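Local coordinates for rhusiopathiae surface protein B (PDB 3V10), which probably binds collagen as a cell-wall adhesin of Erysipelothrix rhusiopathiae, this chain being its collagen-binding region, at residues W183-N188 against Q245-M250; G213-D218 against I240-Q245; S95-E100 against I115-V120. All coordinates share one frame; numbering follows the deposited sequence.

Contact 1: W183-N188 against Q245-M250; sequences WWLNIN and QVLTVM
Leu185 and Val249 meet because both turn a methyl inward: in Leu185, CG lies beside the backbone N (chi1 -54°) with CD1 extended beyond it, and in Val249, CG1 is anti to the backbone N (chi1 -180°), which leaves CG2 on the amide side. Leu185 CD1 then rests 4.2 Å from Val249 CG2, the two side chains sliding past each other in opposite directions. The same Leu185 CD1 lies 4.3 Å from Leu247 CD2, so a single methyl touches two residues of the facing strand. Ile187 approaches differently: its CD1 meets Val249 CG1 tip to tip at 4.0 Å. Val249 thus uses one branch for each of its partners.

The axes of 183-187 and 246-250 are 11.1 Å apart at closest approach and diverge by only 20°, with the chains running the same way. That separation fits face-to-face packing of two layers rather than pairing within a sheet. Strand 180-187 belongs to the five-stranded sheet and 246-251 to the facing one, the two packing as a beta sandwich in the collagen-binding domain; Leu247 also touches Leu210 and Ile215. Such buried methyl-to-methyl contacts imply cohesion by dispersion and exclusion of water, with little directional preference.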
loop_
_atom_site.group_PDB
_atom_site.type_symbol
_atom_site.label_atom_id
_atom_site.label_comp_id
_atom_site.label_asym_id
_atom_site.label_seq_id
_atom_site.Cartn_x
_atom_site.Cartn_y
_atom_site.Cartn_z
ATOM N N TRP A 183 -9.830 3.725 1.709
ATOM C CA TRP A 183 -10.642 2.673 2.315
ATOM C C TRP A 183 -12.041 2.555 1.730
ATOM O O TRP A 183 -12.592 3.523 1.206
ATOM C CB TRP A 183 -10.735 2.895 3.826
ATOM C CG TRP A 183 -9.403 3.109 4.467
ATOM C CD1 TRP A 183 -8.698 4.274 4.511
ATOM C CD2 TRP A 183 -8.586 2.121 5.105
ATOM N NE1 TRP A 183 -7.493 4.078 5.134
ATOM C CE2 TRP A 183 -7.395 2.763 5.507
ATOM C CE3 TRP A 183 -8.740 0.755 5.372
ATOM C CZ2 TRP A 183 -6.364 2.087 6.168
ATOM C CZ3 TRP A 183 -7.714 0.083 6.031
ATOM C CH2 TRP A 183 -6.542 0.748 6.420
ATOM N N TRP A 184 -12.610 1.355 1.843
ATOM C CA TRP A 184 -13.941 1.053 1.322
ATOM C C TRP A 184 -14.796 0.272 2.308
ATOM O O TRP A 184 -14.371 -0.771 2.793
ATOM C CB TRP A 184 -13.841 0.181 0.062
ATOM C CG TRP A 184 -13.296 0.849 -1.150
ATOM C CD1 TRP A 184 -14.012 1.392 -2.176
ATOM C CD2 TRP A 184 -11.915 1.043 -1.476
ATOM N NE1 TRP A 184 -13.167 1.909 -3.121
ATOM C CE2 TRP A 184 -11.872 1.710 -2.719
ATOM C CE3 TRP A 184 -10.711 0.717 -0.839
ATOM C CZ2 TRP A 184 -10.667 2.061 -3.341
ATOM C CZ3 TRP A 184 -9.511 1.067 -1.455
ATOM C CH2 TRP A 184 -9.502 1.733 -2.695
ATOM N N LEU A 185 -15.992 0.776 2.601
ATOM C CA LEU A 185 -16.933 0.061 3.462
ATOM C C LEU A 185 -18.040 -0.376 2.494
ATOM O O LEU A 185 -18.801 0.451 1.996
ATOM C CB LEU A 185 -17.522 0.978 4.544
ATOM C CG LEU A 185 -16.564 1.746 5.456
ATOM C CD1 LEU A 185 -17.374 2.450 6.552
ATOM C CD2 LEU A 185 -15.546 0.804 6.069
ATOM N N ASN A 186 -18.118 -1.671 2.212
ATOM C CA ASN A 186 -19.120 -2.190 1.281
ATOM C C ASN A 186 -20.343 -2.699 2.032
ATOM O O ASN A 186 -20.333 -3.804 2.567
ATOM C CB ASN A 186 -18.490 -3.309 0.454
ATOM C CG ASN A 186 -17.195 -2.871 -0.203
ATOM O OD1 ASN A 186 -17.207 -2.205 -1.237
ATOM N ND2 ASN A 186 -16.072 -3.218 0.410
ATOM N N ILE A 187 -21.400 -1.891 2.044
ATOM C CA ILE A 187 -22.620 -2.218 2.770
ATOM C C ILE A 187 -23.772 -2.692 1.900
ATOM O O ILE A 187 -24.220 -1.995 0.991
ATOM C CB ILE A 187 -23.101 -1.002 3.587
ATOM C CG1 ILE A 187 -21.931 -0.449 4.402
ATOM C CG2 ILE A 187 -24.253 -1.405 4.503
ATOM C CD1 ILE A 187 -22.232 0.861 5.111
ATOM N N ASN A 188 -24.249 -3.889 2.210
ATOM C CA ASN A 188 -25.356 -4.501 1.497
ATOM C C ASN A 188 -25.122 -4.718 0.008
ATOM O O ASN A 188 -25.891 -4.234 -0.829
ATOM C CB ASN A 188 -26.637 -3.686 1.704
ATOM C CG ASN A 188 -27.879 -4.491 1.398
ATOM O OD1 ASN A 188 -27.787 -5.674 1.072
ATOM N ND2 ASN A 188 -29.045 -3.864 1.502
ATOM N N GLN A 245 -11.158 8.967 15.971
ATOM C CA GLN A 245 -10.856 7.809 15.140
ATOM C C GLN A 245 -12.102 6.997 14.793
ATOM O O GLN A 245 -12.017 6.011 14.068
ATOM C CB GLN A 245 -9.877 6.891 15.876
ATOM C CG GLN A 245 -8.534 7.517 16.223
ATOM C CD GLN A 245 -7.734 7.900 14.993
ATOM O OE1 GLN A 245 -7.793 9.036 14.531
ATOM N NE2 GLN A 245 -6.988 6.941 14.448
ATOM N N VAL A 246 -13.257 7.411 15.304
ATOM C CA VAL A 246 -14.486 6.669 15.063
ATOM C C VAL A 246 -15.417 7.245 14.002
ATOM O O VAL A 246 -15.913 8.359 14.135
ATOM C CB VAL A 246 -15.296 6.518 16.371
ATOM C CG1 VAL A 246 -16.478 5.582 16.133
ATOM C CG2 VAL A 246 -14.395 5.989 17.497
ATOM N N LEU A 247 -15.652 6.465 12.949
ATOM C CA LEU A 247 -16.537 6.857 11.858
ATOM C C LEU A 247 -17.737 5.915 11.944
ATOM O O LEU A 247 -17.589 4.690 11.885
ATOM C CB LEU A 247 -15.820 6.710 10.511
ATOM C CG LEU A 247 -16.561 7.150 9.243
ATOM C CD1 LEU A 247 -15.550 7.377 8.110
ATOM C CD2 LEU A 247 -17.580 6.089 8.854
ATOM N N THR A 248 -18.920 6.493 12.107
ATOM C CA THR A 248 -20.134 5.704 12.241
ATOM C C THR A 248 -21.078 5.946 11.079
ATOM O O THR A 248 -21.286 7.082 10.666
ATOM C CB THR A 248 -20.863 6.057 13.558
ATOM O OG1 THR A 248 -19.957 5.895 14.653
ATOM C CG2 THR A 248 -22.091 5.158 13.764
ATOM N N VAL A 249 -21.635 4.862 10.549
ATOM C CA VAL A 249 -22.569 4.938 9.439
ATOM C C VAL A 249 -23.871 4.311 9.906
ATOM O O VAL A 249 -23.888 3.159 10.346
ATOM C CB VAL A 249 -22.056 4.149 8.206
ATOM C CG1 VAL A 249 -23.056 4.253 7.053
ATOM C CG2 VAL A 249 -20.696 4.681 7.783
ATOM N N MET A 250 -24.953 5.079 9.823
ATOM C CA MET A 250 -26.266 4.602 10.226
ATOM C C MET A 250 -27.219 4.737 9.045
ATOM O O MET A 250 -27.328 5.809 8.439
ATOM C CB MET A 250 -26.772 5.401 11.438
ATOM C CG MET A 250 -25.995 5.109 12.719
ATOM S SD MET A 250 -26.383 6.212 14.121
ATOM C CE MET A 250 -25.054 7.377 13.959
#

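Contact 2: G213-D218 against I240-Q245; sequences GSIMVD and ITVEGQ
Ile215 and Val242 form the tightest pair here: Ile215 CD1 sits 3.7 Å from Val242 CG2, and the two side chains slide past each other in opposite directions. Ile215 reaches that far because CG1 stands beside its backbone N (chi1 -58°) and CD1 continues in an extended line, so the tip of the longer branch does the touching. Two residues further along each segment, in opposite chain directions, Val217 CG2 and Ile240 CD1 meet tip to tip at 3.9 Å. The remaining approach is slacker, Ile215 CD1 lying 4.2 Å from Ile240 CG2. Ile240 therefore splits its roles, offering the delta methyl to Val217 and the CG2 methyl to Ile215.

Closeness and burial do not coincide. Ile215, Val217 and Ile240 are buried, and Phe233 of helix 230-236 packs on both Val217 and Ile240. Val242, although it makes the shortest contact, is partly exposed; beyond it the chain turns through the exposed Glu243 and Gly244, and on the other segment Gly213 is likewise exposed. The bonds from CA to CB of Met216 and Thr241 point away from the opposite segment.

The nearest alpha carbons, those of Ile215 and Ile240, are 9.1 Å apart, too far for backbone pairing. Strand 208-221 of the five-stranded sheet is thus joined to strand 239-243 of the second sheet by aliphatic branches, across the beta sandwich of the collagen-binding domain. Such a seam implies cohesion through shape fit and water exclusion, tightest at Ile215-Val242, its more solvent-open end, and more fully buried near Val217 and Ile240.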
loop_
_atom_site.group_PDB
_atom_site.type_symbol
_atom_site.label_atom_id
_atom_site.label_comp_id
_atom_site.label_asym_id
_atom_site.label_seq_id
_atom_site.Cartn_x
_atom_site.Cartn_y
_atom_site.Cartn_z
ATOM N N GLY A 213 -12.905 15.785 5.164
ATOM C CA GLY A 213 -13.645 15.969 3.925
ATOM C C GLY A 213 -13.455 14.945 2.820
ATOM O O GLY A 213 -13.862 15.188 1.681
ATOM N N SER A 214 -12.880 13.789 3.137
ATOM C CA SER A 214 -12.628 12.779 2.108
ATOM C C SER A 214 -13.700 11.700 1.982
ATOM O O SER A 214 -13.561 10.783 1.171
ATOM C CB SER A 214 -11.288 12.096 2.376
ATOM O OG SER A 214 -11.364 11.321 3.558
ATOM N N ILE A 215 -14.759 11.801 2.775
ATOM C CA ILE A 215 -15.816 10.790 2.738
ATOM C C ILE A 215 -16.821 10.980 1.613
ATOM O O ILE A 215 -17.433 12.037 1.494
ATOM C CB ILE A 215 -16.600 10.765 4.058
ATOM C CG1 ILE A 215 -15.645 10.483 5.221
ATOM C CG2 ILE A 215 -17.686 9.703 3.992
ATOM C CD1 ILE A 215 -16.314 10.572 6.578
ATOM N N MET A 216 -16.993 9.943 0.800
ATOM C CA MET A 216 -17.948 9.975 -0.299
ATOM C C MET A 216 -18.725 8.662 -0.237
ATOM O O MET A 216 -18.309 7.728 0.444
ATOM C CB MET A 216 -17.220 10.108 -1.640
ATOM C CG MET A 216 -16.359 11.371 -1.777
ATOM S SD MET A 216 -17.305 12.913 -1.896
ATOM C CE MET A 216 -16.781 13.793 -0.489
ATOM N N VAL A 217 -19.854 8.582 -0.930
ATOM C CA VAL A 217 -20.651 7.357 -0.894
ATOM C C VAL A 217 -21.223 6.982 -2.253
ATOM O O VAL A 217 -21.761 7.830 -2.950
ATOM C CB VAL A 217 -21.852 7.498 0.076
ATOM C CG1 VAL A 217 -22.560 6.167 0.226
ATOM C CG2 VAL A 217 -21.386 8.019 1.425
ATOM N N ASP A 218 -21.089 5.717 -2.631
ATOM C CA ASP A 218 -21.673 5.245 -3.877
ATOM C C ASP A 218 -22.987 4.604 -3.454
ATOM O O ASP A 218 -23.023 3.820 -2.503
ATOM C CB ASP A 218 -20.781 4.210 -4.558
ATOM C CG ASP A 218 -19.502 4.811 -5.090
ATOM O OD1 ASP A 218 -19.589 5.797 -5.849
ATOM O OD2 ASP A 218 -18.413 4.300 -4.754
ATOM N N ILE A 240 -23.809 9.861 8.807
ATOM C CA ILE A 240 -22.415 9.471 8.936
ATOM C C ILE A 240 -21.801 10.483 9.889
ATOM O O ILE A 240 -21.883 11.692 9.662
ATOM C CB ILE A 240 -21.677 9.520 7.592
ATOM C CG1 ILE A 240 -22.149 8.369 6.701
ATOM C CG2 ILE A 240 -20.173 9.431 7.818
ATOM C CD1 ILE A 240 -21.532 8.376 5.313
ATOM N N THR A 241 -21.212 9.989 10.969
ATOM C CA THR A 241 -20.587 10.859 11.946
ATOM C C THR A 241 -19.118 10.500 12.083
ATOM O O THR A 241 -18.717 9.369 11.814
ATOM C CB THR A 241 -21.264 10.727 13.329
ATOM O OG1 THR A 241 -21.094 9.392 13.829
ATOM C CG2 THR A 241 -22.753 11.036 13.220
ATOM N N VAL A 242 -18.316 11.476 12.485
ATOM C CA VAL A 242 -16.895 11.249 12.686
ATOM C C VAL A 242 -16.516 11.910 13.997
ATOM O O VAL A 242 -16.781 13.092 14.200
ATOM C CB VAL A 242 -16.037 11.874 11.558
ATOM C CG1 VAL A 242 -14.557 11.652 11.845
ATOM C CG2 VAL A 242 -16.399 11.260 10.219
ATOM N N GLU A 243 -15.932 11.134 14.899
ATOM C CA GLU A 243 -15.485 11.654 16.177
ATOM C C GLU A 243 -14.137 11.006 16.434
ATOM O O GLU A 243 -14.059 9.825 16.752
ATOM C CB GLU A 243 -16.459 11.290 17.297
ATOM C CG GLU A 243 -17.884 11.816 17.126
ATOM C CD GLU A 243 -17.964 13.332 16.991
ATOM O OE1 GLU A 243 -17.227 14.045 17.703
ATOM O OE2 GLU A 243 -18.781 13.814 16.176
ATOM N N GLY A 244 -13.074 11.786 16.275
ATOM C CA GLY A 244 -11.746 11.251 16.479
ATOM C C GLY A 244 -11.478 10.153 15.467
ATOM O O GLY A 244 -11.586 10.369 14.260
ATOM N N GLN A 245 -11.158 8.967 15.971
ATOM C CA GLN A 245 -10.856 7.809 15.140
ATOM C C GLN A 245 -12.102 6.997 14.793
ATOM O O GLN A 245 -12.017 6.011 14.068
ATOM C CB GLN A 245 -9.877 6.891 15.876
ATOM C CG GLN A 245 -8.534 7.517 16.223
ATOM C CD GLN A 245 -7.734 7.900 14.993
ATOM O OE1 GLN A 245 -7.793 9.036 14.531
ATOM N NE2 GLN A 245 -6.988 6.941 14.448
#

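Contact 3: S95-E100 against I115-V120; sequences SHIHFE and INLKSV
Ile115 opens the contact by bringing CD1 to 4.1 Å from Phe99 CD2, an oblique approach to the ring. The ring is placed for this by its first torsion, CG being anti to the backbone N (chi1 174°). Phe99 also meets three aromatic rings, stacked with Phe51 and edge-to-face with Phe34 and Phe101, so the isoleucine methyl joins an existing cluster. The alpha carbons of Ile115 and Phe99 stand 9.7 Å apart.

Asn116 faces the other way, where its ND2 hydrogen-bonds to Asp311 OD1. Leu117 returns inward and makes the closer pair with Ile97, whose alpha carbon is 9.0 Å from its own. Both leucine methyls approach one carbon from the same side: Ile97 CG1 lies 3.9 Å from Leu117 CD2 and 4.0 Å from Leu117 CD1. A third touch, Leu117 CD1 to Ile97 CD1 at 4.1 Å, follows from the folded isoleucine chain, whose second torsion (chi2 -62°) bends CD1 back instead of extending it. Lys118 leaves the interface again, its NZ bonded to the carbonyls of Asn307 and Phe309, and Ser119 OG bonds to Ile28 O. The Val120 side chain makes no contact with 95-100.

Alpha-carbon separations of this size show strands 96-101 and 112-123 packed across the core of the immunoglobulin-like domain, not paired side by side. Aliphatic and aromatic groups alone bridge this gap, while the polar groups of Asn116, Lys118 and Ser119 are hydrogen-bonded to residues outside 95-100, which implies a hydrophobic seam whose fit rests on side-chain shape.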
loop_
_atom_site.group_PDB
_atom_site.type_symbol
_atom_site.label_atom_id
_atom_site.label_comp_id
_atom_site.label_asym_id
_atom_site.label_seq_id
_atom_site.Cartn_x
_atom_site.Cartn_y
_atom_site.Cartn_z
ATOM N N SER A 95 9.642 2.049 -12.455
ATOM C CA SER A 95 10.266 0.756 -12.171
ATOM C C SER A 95 11.766 0.947 -11.956
ATOM O O SER A 95 12.479 0.004 -11.614
ATOM C CB SER A 95 10.041 -0.218 -13.334
ATOM O OG SER A 95 8.656 -0.475 -13.544
ATOM N N HIS A 96 12.242 2.174 -12.152
ATOM C CA HIS A 96 13.660 2.478 -11.983
ATOM C C HIS A 96 13.894 3.347 -10.752
ATOM O O HIS A 96 13.251 4.376 -10.595
ATOM C CB HIS A 96 14.192 3.225 -13.212
ATOM C CG HIS A 96 14.122 2.437 -14.481
ATOM N ND1 HIS A 96 15.000 1.413 -14.770
ATOM C CD2 HIS A 96 13.291 2.532 -15.545
ATOM C CE1 HIS A 96 14.711 0.914 -15.960
ATOM N NE2 HIS A 96 13.678 1.575 -16.450
ATOM N N ILE A 97 14.821 2.932 -9.897
ATOM C CA ILE A 97 15.155 3.685 -8.689
ATOM C C ILE A 97 16.637 4.034 -8.760
ATOM O O ILE A 97 17.481 3.152 -8.938
ATOM C CB ILE A 97 14.902 2.852 -7.413
ATOM C CG1 ILE A 97 13.542 2.157 -7.495
ATOM C CG2 ILE A 97 14.969 3.757 -6.193
ATOM C CD1 ILE A 97 12.377 3.101 -7.590
ATOM N N HIS A 98 16.944 5.318 -8.611
ATOM C CA HIS A 98 18.311 5.815 -8.702
ATOM C C HIS A 98 18.857 6.241 -7.347
ATOM O O HIS A 98 18.187 6.942 -6.593
ATOM C CB HIS A 98 18.336 7.015 -9.670
ATOM C CG HIS A 98 19.704 7.571 -9.943
ATOM N ND1 HIS A 98 20.611 6.954 -10.778
ATOM C CD2 HIS A 98 20.296 8.721 -9.534
ATOM C CE1 HIS A 98 21.698 7.699 -10.876
ATOM N NE2 HIS A 98 21.534 8.776 -10.132
ATOM N N PHE A 99 20.065 5.796 -7.026
ATOM C CA PHE A 99 20.693 6.206 -5.778
ATOM C C PHE A 99 21.969 6.951 -6.132
ATOM O O PHE A 99 22.764 6.465 -6.933
ATOM C CB PHE A 99 21.036 5.006 -4.890
ATOM C CG PHE A 99 21.815 5.379 -3.653
ATOM C CD1 PHE A 99 23.194 5.576 -3.710
ATOM C CD2 PHE A 99 21.164 5.577 -2.442
ATOM C CE1 PHE A 99 23.912 5.966 -2.585
ATOM C CE2 PHE A 99 21.877 5.968 -1.300
ATOM C CZ PHE A 99 23.253 6.163 -1.375
ATOM N N GLU A 100 22.155 8.131 -5.546
ATOM C CA GLU A 100 23.348 8.934 -5.797
ATOM C C GLU A 100 23.952 9.431 -4.487
ATOM O O GLU A 100 23.234 9.868 -3.588
ATOM C CB GLU A 100 23.009 10.131 -6.699
ATOM C CG GLU A 100 24.172 11.094 -6.919
ATOM C CD GLU A 100 23.791 12.292 -7.777
ATOM O OE1 GLU A 100 22.753 12.921 -7.485
ATOM O OE2 GLU A 100 24.532 12.610 -8.732
ATOM N N ILE A 115 18.687 -0.081 2.195
ATOM C CA ILE A 115 17.571 0.512 1.477
ATOM C C ILE A 115 16.401 -0.443 1.569
ATOM O O ILE A 115 16.537 -1.627 1.267
ATOM C CB ILE A 115 17.891 0.728 -0.015
ATOM C CG1 ILE A 115 19.024 1.743 -0.169
ATOM C CG2 ILE A 115 16.629 1.192 -0.749
ATOM C CD1 ILE A 115 19.439 1.974 -1.609
ATOM N N ASN A 116 15.258 0.066 2.013
ATOM C CA ASN A 116 14.055 -0.742 2.116
ATOM C C ASN A 116 13.070 -0.124 1.137
ATOM O O ASN A 116 12.402 0.863 1.441
ATOM C CB ASN A 116 13.527 -0.715 3.548
ATOM C CG ASN A 116 14.454 -1.430 4.513
ATOM O OD1 ASN A 116 14.413 -2.655 4.637
ATOM N ND2 ASN A 116 15.313 -0.670 5.186
ATOM N N LEU A 117 13.016 -0.707 -0.054
ATOM C CA LEU A 117 12.168 -0.218 -1.135
ATOM C C LEU A 117 10.785 -0.849 -1.152
ATOM O O LEU A 117 10.641 -2.055 -0.998
ATOM C CB LEU A 117 12.868 -0.481 -2.476
ATOM C CG LEU A 117 12.134 -0.184 -3.784
ATOM C CD1 LEU A 117 11.901 1.311 -3.939
ATOM C CD2 LEU A 117 12.976 -0.701 -4.946
ATOM N N LYS A 118 9.768 -0.015 -1.341
ATOM C CA LYS A 118 8.393 -0.486 -1.398
ATOM C C LYS A 118 7.923 -0.391 -2.838
ATOM O O LYS A 118 8.201 0.598 -3.517
ATOM C CB LYS A 118 7.505 0.380 -0.498
ATOM C CG LYS A 118 7.977 0.425 0.945
ATOM C CD LYS A 118 8.119 -0.983 1.503
ATOM C CE LYS A 118 8.669 -0.983 2.919
ATOM N NZ LYS A 118 7.702 -0.392 3.885
ATOM N N SER A 119 7.216 -1.413 -3.310
ATOM C CA SER A 119 6.732 -1.401 -4.685
ATOM C C SER A 119 5.287 -1.861 -4.796
ATOM O O SER A 119 4.753 -2.508 -3.896
ATOM C CB SER A 119 7.616 -2.291 -5.569
ATOM O OG SER A 119 7.449 -3.659 -5.244
ATOM N N VAL A 120 4.658 -1.501 -5.906
ATOM C CA VAL A 120 3.281 -1.882 -6.180
ATOM C C VAL A 120 3.269 -2.468 -7.583
ATOM O O VAL A 120 4.087 -2.087 -8.427
ATOM C CB VAL A 120 2.336 -0.648 -6.118
ATOM C CG1 VAL A 120 2.845 0.455 -7.043
ATOM C CG2 VAL A 120 0.928 -1.048 -6.510
#

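Contacts 1 and 2 form one continuous core in the collagen-binding domain. Their centres are about 8 Å apart, they share Gln245, and 240-245 runs directly into 246-250 through a hairpin, with Thr248 N 2.9 Å from Thr241 O in a probable hydrogen bond. Leu247 CD1 packs 3.6 Å from Ile215 CD1, welding the two sets of aliphatic groups together. Along the chain, contact 2 is nested within the loop closed by contact 1. Contact 3 belongs to the other, immunoglobulin-like domain: its centre is about 34 Å from each of theirs, and its nearest atoms are about 11 Å from contact 1 and about 20 Å from contact 2. This two-domain layout is consistent with the Collagen Hug model.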